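Local coordinates for protein acetylserotonin O-methyltransferase (PDB 4A6D) that catalyses the last step of melatonin synthesis, transferring a methyl group from S-adenosylmethionine to the hydroxyl of N-acetylserotonin, and works as a homodimer, at residues L31-L36 against A51-S56; E140-A145 against H255-G260; A159-W164 against A190-K195. All coordinates share one frame; numbering follows the deposited sequence.

Contact 1: residues L31-L36 against A51-S56; sequences LGVFDL and AGVRAS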
loop_
_atom_site.group_PDB
_atom_site.type_symbol
_atom_site.label_atom_id
_atom_site.label_comp_id
_atom_site.label_asym_id
_atom_site.label_seq_id
_atom_site.Cartn_x
_atom_site.Cartn_y
_atom_site.Cartn_z
ATOM N N LEU A 31 7.703 3.810 -15.022
ATOM C CA LEU A 31 9.034 3.993 -15.612
ATOM C C LEU A 31 9.291 3.176 -16.889
ATOM O O LEU A 31 10.228 3.478 -17.630
ATOM C CB LEU A 31 10.134 3.785 -14.580
ATOM C CG LEU A 31 10.282 4.878 -13.549
ATOM C CD1 LEU A 31 10.861 4.320 -12.269
ATOM C CD2 LEU A 31 11.155 6.001 -14.068
ATOM N N GLY A 32 8.432 2.193 -17.147
ATOM C CA GLY A 32 8.495 1.318 -18.316
ATOM C C GLY A 32 9.587 0.263 -18.286
ATOM O O GLY A 32 10.001 -0.212 -19.348
ATOM N N VAL A 33 10.035 -0.134 -17.070
ATOM C CA VAL A 33 11.079 -1.141 -16.816
ATOM C C VAL A 33 10.843 -2.433 -17.618
ATOM O O VAL A 33 11.743 -2.893 -18.326
ATOM C CB VAL A 33 11.238 -1.420 -15.290
ATOM C CG1 VAL A 33 12.131 -2.627 -15.023
ATOM C CG2 VAL A 33 11.758 -0.190 -14.557
ATOM N N PHE A 34 9.628 -2.991 -17.504
ATOM C CA PHE A 34 9.206 -4.233 -18.161
ATOM C C PHE A 34 9.195 -4.148 -19.684
ATOM O O PHE A 34 9.626 -5.105 -20.327
ATOM C CB PHE A 34 7.865 -4.723 -17.590
ATOM C CG PHE A 34 7.847 -4.723 -16.075
ATOM C CD1 PHE A 34 8.675 -5.579 -15.351
ATOM C CD2 PHE A 34 7.035 -3.839 -15.374
ATOM C CE1 PHE A 34 8.685 -5.554 -13.954
ATOM C CE2 PHE A 34 7.026 -3.833 -13.977
ATOM C CZ PHE A 34 7.860 -4.682 -13.276
ATOM N N ASP A 35 8.768 -2.994 -20.254
ATOM C CA ASP A 35 8.761 -2.755 -21.703
ATOM C C ASP A 35 10.193 -2.727 -22.257
ATOM O O ASP A 35 10.473 -3.419 -23.239
ATOM C CB ASP A 35 8.018 -1.452 -22.058
ATOM C CG ASP A 35 6.506 -1.528 -21.962
ATOM O OD1 ASP A 35 5.933 -2.579 -22.345
ATOM O OD2 ASP A 35 5.888 -0.510 -21.582
ATOM N N LEU A 36 11.092 -1.961 -21.603
ATOM C CA LEU A 36 12.508 -1.831 -21.953
ATOM C C LEU A 36 13.209 -3.194 -21.941
ATOM O O LEU A 36 14.031 -3.457 -22.823
ATOM C CB LEU A 36 13.205 -0.877 -20.966
ATOM C CG LEU A 36 14.656 -0.500 -21.283
ATOM C CD1 LEU A 36 14.712 0.620 -22.309
ATOM C CD2 LEU A 36 15.390 -0.083 -20.031
ATOM N N ALA A 51 19.565 4.176 -17.681
ATOM C CA ALA A 51 19.700 4.993 -18.883
ATOM C C ALA A 51 18.422 4.942 -19.747
ATOM O O ALA A 51 17.986 5.982 -20.236
ATOM C CB ALA A 51 20.909 4.548 -19.692
ATOM N N GLY A 52 17.837 3.747 -19.897
ATOM C CA GLY A 52 16.632 3.501 -20.692
ATOM C C GLY A 52 15.337 4.056 -20.127
ATOM O O GLY A 52 14.420 4.383 -20.889
ATOM N N VAL A 53 15.230 4.129 -18.789
ATOM C CA VAL A 53 14.061 4.668 -18.076
ATOM C C VAL A 53 14.271 6.134 -17.661
ATOM O O VAL A 53 13.326 6.786 -17.202
ATOM C CB VAL A 53 13.553 3.777 -16.903
ATOM C CG1 VAL A 53 13.139 2.399 -17.397
ATOM C CG2 VAL A 53 14.575 3.668 -15.771
ATOM N N ARG A 54 15.511 6.645 -17.850
ATOM C CA ARG A 54 15.951 8.002 -17.515
ATOM C C ARG A 54 15.762 8.284 -16.027
ATOM O O ARG A 54 14.990 9.154 -15.628
ATOM C CB ARG A 54 15.340 9.059 -18.460
ATOM C CG ARG A 54 16.151 9.192 -19.745
ATOM C CD ARG A 54 15.334 9.632 -20.943
ATOM N NE ARG A 54 14.640 8.519 -21.597
ATOM C CZ ARG A 54 15.144 7.787 -22.589
ATOM N NH1 ARG A 54 16.375 8.019 -23.040
ATOM N NH2 ARG A 54 14.425 6.812 -23.132
ATOM N N ALA A 55 16.472 7.488 -15.208
ATOM C CA ALA A 55 16.415 7.521 -13.753
ATOM C C ALA A 55 17.797 7.324 -13.133
ATOM O O ALA A 55 18.761 7.006 -13.835
ATOM C CB ALA A 55 15.448 6.452 -13.254
ATOM N N SER A 56 17.889 7.537 -11.813
ATOM C CA SER A 56 19.126 7.430 -11.057
ATOM C C SER A 56 19.554 5.984 -10.856
ATOM O O SER A 56 18.712 5.098 -10.737
ATOM C CB SER A 56 18.987 8.140 -9.712
ATOM O OG SER A 56 18.150 7.440 -8.807
#
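Val53 lies against the backbone turn at Leu31, its CG1 methyl only 3.1 Å from Leu31 O, a close approach of an apolar carbon to a carbonyl oxygen. CG1 stands anti to the carbonyl carbon of Val53 (chi1 -60°), which aims this branch at the bend between the helices 7-31 and 33-39. On that bend it also meets Val33, whose CG2 comes within 4.1 Å of Val53 CG1, while the CB atoms of Leu31 and Val53 pack alongside each other at the same separation. Further along, the isobutyl end of Leu31 reaches the C-terminal end of helix 46-53, with Leu31 CD2 3.9 Å from Val53 O and near the methyl of Ala55. At the other end of the contact the fork of Leu36 straddles Gly52. A chi1 of -173° swings the fork out from the backbone N, and Leu36 CD1 reaches Gly52 CA at 3.8 Å, with CD2 almost as near. A CB on Gly52 would run into CD2, so the leucine fits here against bare backbone. Behind this shell Gly32 serves twice, closing the first helix in a Schellman motif through its positive phi and standing at the N-cap of the next, where Leu36 N bonds to Gly32 O over 3.1 Å. Leu63 of helix 57-69 backs both Leu31 and Val33. Ser56 caps the start of that helix, its OG bonding to Gly59 N and also to Val124 O of the second subunit, and Leu31 packs on Arg125 of that subunit. Helices 33-39, 46-53 and 57-69 followed by the hairpin of strands 73-78 and 81-86 are consistent with a winged-helix fold, as expected of the dimerisation domain of these O-methyltransferases.

Contact 2: residues E140-A145 against H255-G260; sequences EELFTA and HDWADG. With SAM (S-adenosylmethionine), chain D.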
loop_
_atom_site.group_PDB
_atom_site.type_symbol
_atom_site.label_atom_id
_atom_site.label_comp_id
_atom_site.label_asym_id
_atom_site.label_seq_id
_atom_site.Cartn_x
_atom_site.Cartn_y
_atom_site.Cartn_z
ATOM N N GLU A 140 -20.110 16.209 -7.335
ATOM C CA GLU A 140 -21.591 16.212 -7.294
ATOM C C GLU A 140 -22.259 15.381 -8.421
ATOM O O GLU A 140 -23.370 14.868 -8.258
ATOM C CB GLU A 140 -22.149 17.638 -7.199
ATOM C CG GLU A 140 -21.889 18.283 -5.845
ATOM C CD GLU A 140 -22.549 19.632 -5.630
ATOM O OE1 GLU A 140 -23.781 19.741 -5.837
ATOM O OE2 GLU A 140 -21.833 20.582 -5.235
ATOM N N GLU A 141 -21.543 15.252 -9.549
ATOM C CA GLU A 141 -21.811 14.432 -10.731
ATOM C C GLU A 141 -20.533 13.557 -10.766
ATOM O O GLU A 141 -19.437 14.086 -11.014
ATOM C CB GLU A 141 -21.932 15.306 -12.002
ATOM C CG GLU A 141 -22.948 16.446 -11.914
ATOM C CD GLU A 141 -24.422 16.116 -12.114
ATOM O OE1 GLU A 141 -24.742 14.969 -12.511
ATOM O OE2 GLU A 141 -25.259 17.022 -11.893
ATOM N N LEU A 142 -20.652 12.263 -10.379
ATOM C CA LEU A 142 -19.529 11.319 -10.230
ATOM C C LEU A 142 -18.463 11.276 -11.336
ATOM O O LEU A 142 -17.264 11.394 -11.039
ATOM C CB LEU A 142 -20.030 9.907 -9.877
ATOM C CG LEU A 142 -18.983 8.850 -9.465
ATOM C CD1 LEU A 142 -18.100 9.344 -8.290
ATOM C CD2 LEU A 142 -19.655 7.511 -9.182
ATOM N N PHE A 143 -18.903 11.108 -12.596
ATOM C CA PHE A 143 -18.016 10.996 -13.751
ATOM C C PHE A 143 -17.295 12.289 -14.236
ATOM O O PHE A 143 -16.230 12.169 -14.851
ATOM C CB PHE A 143 -18.609 10.097 -14.864
ATOM C CG PHE A 143 -18.476 8.626 -14.516
ATOM C CD1 PHE A 143 -17.303 7.929 -14.796
ATOM C CD2 PHE A 143 -19.494 7.957 -13.840
ATOM C CE1 PHE A 143 -17.177 6.574 -14.465
ATOM C CE2 PHE A 143 -19.357 6.607 -13.495
ATOM C CZ PHE A 143 -18.199 5.929 -13.809
ATOM N N THR A 144 -17.791 13.505 -13.880
ATOM C CA THR A 144 -17.048 14.737 -14.220
ATOM C C THR A 144 -15.804 14.840 -13.312
ATOM O O THR A 144 -14.782 15.411 -13.718
ATOM C CB THR A 144 -17.920 16.029 -14.265
ATOM O OG1 THR A 144 -18.378 16.392 -12.958
ATOM C CG2 THR A 144 -19.072 15.952 -15.262
ATOM N N ALA A 145 -15.889 14.250 -12.096
ATOM C CA ALA A 145 -14.784 14.173 -11.135
ATOM C C ALA A 145 -13.779 13.088 -11.586
ATOM O O ALA A 145 -12.565 13.312 -11.509
ATOM C CB ALA A 145 -15.314 13.854 -9.748
ATOM N N HIS A 255 -22.158 -1.070 -9.262
ATOM C CA HIS A 255 -21.308 -0.833 -8.090
ATOM C C HIS A 255 -20.923 0.650 -7.866
ATOM O O HIS A 255 -20.513 0.993 -6.758
ATOM C CB HIS A 255 -20.098 -1.797 -8.066
ATOM C CG HIS A 255 -18.986 -1.423 -8.999
ATOM N ND1 HIS A 255 -17.696 -1.892 -8.806
ATOM C CD2 HIS A 255 -18.992 -0.625 -10.092
ATOM C CE1 HIS A 255 -16.968 -1.347 -9.770
ATOM N NE2 HIS A 255 -17.712 -0.602 -10.580
ATOM N N ASP A 256 -21.085 1.528 -8.898
ATOM C CA ASP A 256 -20.727 2.957 -8.787
ATOM C C ASP A 256 -21.772 3.768 -8.052
ATOM O O ASP A 256 -21.506 4.914 -7.672
ATOM C CB ASP A 256 -20.559 3.597 -10.183
ATOM C CG ASP A 256 -19.473 3.042 -11.093
ATOM O OD1 ASP A 256 -18.384 2.683 -10.575
ATOM O OD2 ASP A 256 -19.665 3.082 -12.343
ATOM N N TRP A 257 -22.980 3.207 -7.915
ATOM C CA TRP A 257 -24.125 3.929 -7.391
ATOM C C TRP A 257 -24.816 3.279 -6.224
ATOM O O TRP A 257 -24.760 2.066 -6.059
ATOM C CB TRP A 257 -25.164 4.117 -8.518
ATOM C CG TRP A 257 -24.623 4.520 -9.867
ATOM C CD1 TRP A 257 -24.563 3.746 -10.992
ATOM C CD2 TRP A 257 -24.099 5.807 -10.234
ATOM N NE1 TRP A 257 -24.062 4.481 -12.047
ATOM C CE2 TRP A 257 -23.739 5.741 -11.600
ATOM C CE3 TRP A 257 -23.943 7.030 -9.551
ATOM C CZ2 TRP A 257 -23.218 6.845 -12.294
ATOM C CZ3 TRP A 257 -23.447 8.139 -10.243
ATOM C CH2 TRP A 257 -23.089 8.040 -11.597
ATOM N N ALA A 258 -25.553 4.087 -5.472
ATOM C CA ALA A 258 -26.386 3.678 -4.354
ATOM C C ALA A 258 -27.676 2.990 -4.887
ATOM O O ALA A 258 -27.999 3.086 -6.081
ATOM C CB ALA A 258 -26.734 4.896 -3.510
ATOM N N ASP A 259 -28.395 2.266 -4.010
ATOM C CA ASP A 259 -29.617 1.537 -4.373
ATOM C C ASP A 259 -30.649 2.270 -5.197
ATOM O O ASP A 259 -31.134 1.714 -6.186
ATOM C CB ASP A 259 -30.248 0.860 -3.151
ATOM C CG ASP A 259 -29.458 -0.334 -2.643
ATOM O OD1 ASP A 259 -28.287 -0.498 -3.060
ATOM O OD2 ASP A 259 -30.003 -1.096 -1.822
ATOM N N GLY A 260 -30.994 3.491 -4.793
ATOM C CA GLY A 260 -32.002 4.319 -5.477
ATOM C C GLY A 260 -31.666 4.649 -6.918
ATOM O O GLY A 260 -32.518 4.525 -7.779
HETATM N N SAM D . -18.399 -1.392 -18.552
HETATM C CA SAM D . -16.986 -0.955 -18.563
HETATM C C SAM D . -15.949 -1.911 -17.936
HETATM O O SAM D . -16.325 -2.663 -17.060
HETATM O OXT SAM D . -14.726 -1.953 -18.285
HETATM C CB SAM D . -16.955 0.427 -17.961
HETATM C CG SAM D . -17.248 0.450 -16.456
HETATM S SD SAM D . -17.052 2.172 -15.872
HETATM C CE SAM D . -16.932 1.912 -14.149
HETATM C "C5'" SAM D . -18.759 2.810 -15.833
HETATM C "C4'" SAM D . -19.052 3.283 -17.265
HETATM O "O4'" SAM D . -20.335 3.877 -17.197
HETATM C "C3'" SAM D . -18.046 4.394 -17.756
HETATM O "O3'" SAM D . -17.513 4.078 -19.053
HETATM C "C2'" SAM D . -18.928 5.685 -17.710
HETATM O "O2'" SAM D . -18.623 6.733 -18.630
HETATM C "C1'" SAM D . -20.320 5.092 -17.989
HETATM N N9 SAM D . -21.417 5.976 -17.540
HETATM C C8 SAM D . -21.509 6.625 -16.311
HETATM N N7 SAM D . -22.612 7.308 -16.252
HETATM C C5 SAM D . -23.286 7.200 -17.463
HETATM C C6 SAM D . -24.480 7.710 -18.008
HETATM N N6 SAM D . -25.282 8.473 -17.227
HETATM N N1 SAM D . -24.861 7.337 -19.282
HETATM C C2 SAM D . -24.069 6.583 -20.058
HETATM N N3 SAM D . -22.921 6.095 -19.567
HETATM C C4 SAM D . -22.525 6.317 -18.298
#
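Phe143 and Asp256 meet edge-on, the carboxylate oxygen OD2 of Asp256 lying in the plane of the ring at its rim, 3.5 Å from Phe143 CZ. The two side chains cross at about a right angle, with ring and carboxylate planes 70° apart. OD2 thus faces the electropositive C-H rim of the ring and not its pi cloud. One face of the same ring is taken by the cofactor: the ribose carbon C2' of S-adenosylmethionine sits above it toward the rim, and Phe143 CD2 comes to 3.5 Å from C8 of the adenine. Trp257 approaches Phe143 obliquely, its CZ2 4.1 Å from Phe143 CE2, while N7 of the adenine lies at the indole edge. Leu142 packs next to it, against the indole. Its chi1 of -170° carries the fork away from the backbone N, so that Leu142 CD2 lies over a face of the indole and 3.5 Å from Asp256 O. Leu142 CB rests 3.9 Å from Trp257 CZ3. Outside the two segments, Trp257 forms a cation-pi pair with Lys261 and an edge-to-face pair with Phe238, and His255, the inferred proton donor/acceptor, bonds through ND1 to Glu311 OE2. With an alanine at Phe143, one side of the ribose and adenine is likely to be uncovered, and Asp256 OD2 would lose the ring edge that now flanks it. Asp256 OD2 stands 3.5 Å from CE of S-adenosylmethionine, the methyl to be transferred. Asp256 is a substrate-binding residue, so one carboxylate borders both the acceptor site and the methyl donor. Its oxygen is likely to help offset the positive charge of the sulfonium, while Phe143 lies against the ribose and adenine by van der Waals contact.

Contact 3: residues A159-W164 against A190-K195; sequences ALQEVW and AGALAK. With SAM (S-adenosylmethionine), chain D.
Trp164 buries most here, its indole held between two aliphatic groups. Leu193 CD1 lies over one face toward the rim, 3.6 Å from Trp164 CD2, and Val163 CG1 sits over the centre of the opposite face. The chi1 of Leu193, -159°, turns the isobutyl group away from the backbone N and brings CD1 across to the indole. The methyl of Ala192 completes the junction, packing 3.5 Å from Gln161 CB and touching the ring near its plane. Gln161 continues past it, fully extended beyond CG, so that OE1 lies 3.9 Å from Ala190 CB. There a water bridges the segments, accepting from Lys195 NZ at 2.9 Å and giving a weak bond to Gln161 OE1. Beyond the contact, Ile282 of strand 278-283 backs both Trp164 and Leu193. With its faces clamped, the ring is probably held against turning, and Trp164 NE1 donates to OXT of S-adenosylmethionine over 2.8 Å, nearly straight at 168°. The carboxylate thus receives an N-H bond aimed by apolar packing; Arg252, also a cofactor-binding residue, lies beside the indole and would probably add favourable positive charge.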
loop_
_atom_site.group_PDB
_atom_site.type_symbol
_atom_site.label_atom_id
_atom_site.label_comp_id
_atom_site.label_asym_id
_atom_site.label_seq_id
_atom_site.Cartn_x
_atom_site.Cartn_y
_atom_site.Cartn_z
ATOM N N ALA A 159 -7.397 1.824 -18.694
ATOM C CA ALA A 159 -7.251 1.065 -17.450
ATOM C C ALA A 159 -8.329 0.017 -17.320
ATOM O O ALA A 159 -8.021 -1.163 -17.127
ATOM C CB ALA A 159 -7.261 2.002 -16.240
ATOM N N LEU A 160 -9.582 0.435 -17.485
ATOM C CA LEU A 160 -10.745 -0.446 -17.377
ATOM C C LEU A 160 -10.874 -1.583 -18.388
ATOM O O LEU A 160 -11.348 -2.658 -18.015
ATOM C CB LEU A 160 -12.052 0.336 -17.144
ATOM C CG LEU A 160 -12.298 0.657 -15.647
ATOM C CD1 LEU A 160 -11.413 1.793 -15.137
ATOM C CD2 LEU A 160 -13.726 0.969 -15.376
ATOM N N GLN A 161 -10.383 -1.389 -19.627
ATOM C CA GLN A 161 -10.455 -2.422 -20.669
ATOM C C GLN A 161 -9.610 -3.665 -20.395
ATOM O O GLN A 161 -9.927 -4.772 -20.861
ATOM C CB GLN A 161 -10.155 -1.827 -22.060
ATOM C CG GLN A 161 -8.686 -1.629 -22.428
ATOM C CD GLN A 161 -8.505 -1.180 -23.859
ATOM O OE1 GLN A 161 -9.466 -1.078 -24.649
ATOM N NE2 GLN A 161 -7.252 -0.910 -24.224
ATOM N N GLU A 162 -8.534 -3.462 -19.619
ATOM C CA GLU A 162 -7.525 -4.444 -19.275
ATOM C C GLU A 162 -8.006 -5.713 -18.582
ATOM O O GLU A 162 -7.541 -6.802 -18.954
ATOM C CB GLU A 162 -6.343 -3.777 -18.590
ATOM C CG GLU A 162 -5.543 -2.921 -19.557
ATOM C CD GLU A 162 -4.298 -2.291 -18.978
ATOM O OE1 GLU A 162 -4.258 -2.074 -17.747
ATOM O OE2 GLU A 162 -3.372 -1.985 -19.762
ATOM N N VAL A 163 -8.961 -5.608 -17.630
ATOM C CA VAL A 163 -9.454 -6.809 -16.939
ATOM C C VAL A 163 -10.144 -7.820 -17.883
ATOM O O VAL A 163 -10.007 -9.044 -17.701
ATOM C CB VAL A 163 -10.276 -6.504 -15.661
ATOM C CG1 VAL A 163 -11.674 -5.970 -16.003
ATOM C CG2 VAL A 163 -10.347 -7.742 -14.748
ATOM N N TRP A 164 -10.829 -7.303 -18.920
ATOM C CA TRP A 164 -11.539 -8.146 -19.869
ATOM C C TRP A 164 -10.664 -9.055 -20.731
ATOM O O TRP A 164 -11.135 -10.100 -21.190
ATOM C CB TRP A 164 -12.608 -7.352 -20.619
ATOM C CG TRP A 164 -13.449 -6.500 -19.699
ATOM C CD1 TRP A 164 -13.609 -5.147 -19.754
ATOM C CD2 TRP A 164 -14.161 -6.944 -18.524
ATOM N NE1 TRP A 164 -14.373 -4.716 -18.690
ATOM C CE2 TRP A 164 -14.742 -5.801 -17.931
ATOM C CE3 TRP A 164 -14.334 -8.206 -17.894
ATOM C CZ2 TRP A 164 -15.505 -5.873 -16.758
ATOM C CZ3 TRP A 164 -15.083 -8.278 -16.725
ATOM C CH2 TRP A 164 -15.661 -7.119 -16.169
ATOM N N ALA A 190 -14.734 1.851 -23.768
ATOM C CA ALA A 190 -13.935 1.685 -24.994
ATOM C C ALA A 190 -14.447 0.557 -25.914
ATOM O O ALA A 190 -14.055 0.504 -27.081
ATOM C CB ALA A 190 -12.473 1.450 -24.636
ATOM N N GLY A 191 -15.299 -0.323 -25.368
ATOM C CA GLY A 191 -15.898 -1.447 -26.081
ATOM C C GLY A 191 -15.122 -2.750 -26.067
ATOM O O GLY A 191 -15.352 -3.605 -26.925
ATOM N N ALA A 192 -14.197 -2.916 -25.093
ATOM C CA ALA A 192 -13.357 -4.108 -24.946
ATOM C C ALA A 192 -14.200 -5.371 -24.734
ATOM O O ALA A 192 -14.022 -6.356 -25.459
ATOM C CB ALA A 192 -12.385 -3.923 -23.800
ATOM N N LEU A 193 -15.151 -5.314 -23.780
ATOM C CA LEU A 193 -16.052 -6.414 -23.479
ATOM C C LEU A 193 -16.919 -6.757 -24.702
ATOM O O LEU A 193 -17.074 -7.932 -25.029
ATOM C CB LEU A 193 -16.894 -6.087 -22.231
ATOM C CG LEU A 193 -17.529 -7.264 -21.479
ATOM C CD1 LEU A 193 -16.476 -8.284 -20.985
ATOM C CD2 LEU A 193 -18.359 -6.765 -20.335
ATOM N N ALA A 194 -17.403 -5.726 -25.429
ATOM C CA ALA A 194 -18.205 -5.903 -26.643
ATOM C C ALA A 194 -17.392 -6.574 -27.742
ATOM O O ALA A 194 -17.923 -7.434 -28.423
ATOM C CB ALA A 194 -18.724 -4.570 -27.123
ATOM N N LYS A 195 -16.108 -6.212 -27.906
ATOM C CA LYS A 195 -15.208 -6.821 -28.892
ATOM C C LYS A 195 -15.091 -8.323 -28.614
ATOM O O LYS A 195 -15.176 -9.123 -29.550
ATOM C CB LYS A 195 -13.815 -6.161 -28.857
ATOM C CG LYS A 195 -13.604 -5.045 -29.887
ATOM C CD LYS A 195 -12.374 -4.168 -29.552
ATOM C CE LYS A 195 -11.730 -3.523 -30.766
ATOM N NZ LYS A 195 -10.779 -2.438 -30.394
HETATM N N SAM D . -18.399 -1.392 -18.552
HETATM C CA SAM D . -16.986 -0.955 -18.563
HETATM C C SAM D . -15.949 -1.911 -17.936
HETATM O O SAM D . -16.325 -2.663 -17.060
HETATM O OXT SAM D . -14.726 -1.953 -18.285
HETATM C CB SAM D . -16.955 0.427 -17.961
HETATM C CG SAM D . -17.248 0.450 -16.456
HETATM S SD SAM D . -17.052 2.172 -15.872
HETATM C CE SAM D . -16.932 1.912 -14.149
HETATM C "C5'" SAM D . -18.759 2.810 -15.833
HETATM C "C4'" SAM D . -19.052 3.283 -17.265
HETATM O "O4'" SAM D . -20.335 3.877 -17.197
HETATM C "C3'" SAM D . -18.046 4.394 -17.756
HETATM O "O3'" SAM D . -17.513 4.078 -19.053
HETATM C "C2'" SAM D . -18.928 5.685 -17.710
HETATM O "O2'" SAM D . -18.623 6.733 -18.630
HETATM C "C1'" SAM D . -20.320 5.092 -17.989
HETATM N N9 SAM D . -21.417 5.976 -17.540
HETATM C C8 SAM D . -21.509 6.625 -16.311
HETATM N N7 SAM D . -22.612 7.308 -16.252
HETATM C C5 SAM D . -23.286 7.200 -17.463
HETATM C C6 SAM D . -24.480 7.710 -18.008
HETATM N N6 SAM D . -25.282 8.473 -17.227
HETATM N N1 SAM D . -24.861 7.337 -19.282
HETATM C C2 SAM D . -24.069 6.583 -20.058
HETATM N N3 SAM D . -22.921 6.095 -19.567
HETATM C C4 SAM D . -22.525 6.317 -18.298
HETATM O O HOH W 1 -11.211 -1.600 -27.612
#

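How the contacts relate
From the N terminus, contact 1 comes first, within the dimerisation domain: it closes a loop of 14 residues, just over half of them helical, the end of helix 33-39 and the start of helix 46-53. Contact 2 then spans 109 residues, bringing helix 142-146 against the segment that follows strand 247-251. Contact 3 opens and shuts within that span, joining the stretch from helix 150-161 to the start of helix 164-173 with helix 192-200, in the Rossmann-like methyltransferase domain. None of the loops cross. Contact 2 touches the nucleoside and methyl of S-adenosylmethionine, contact 3 its carboxylate and, through Leu160, the sulfonium; contact 1 lies across the chain's centre from contact 2.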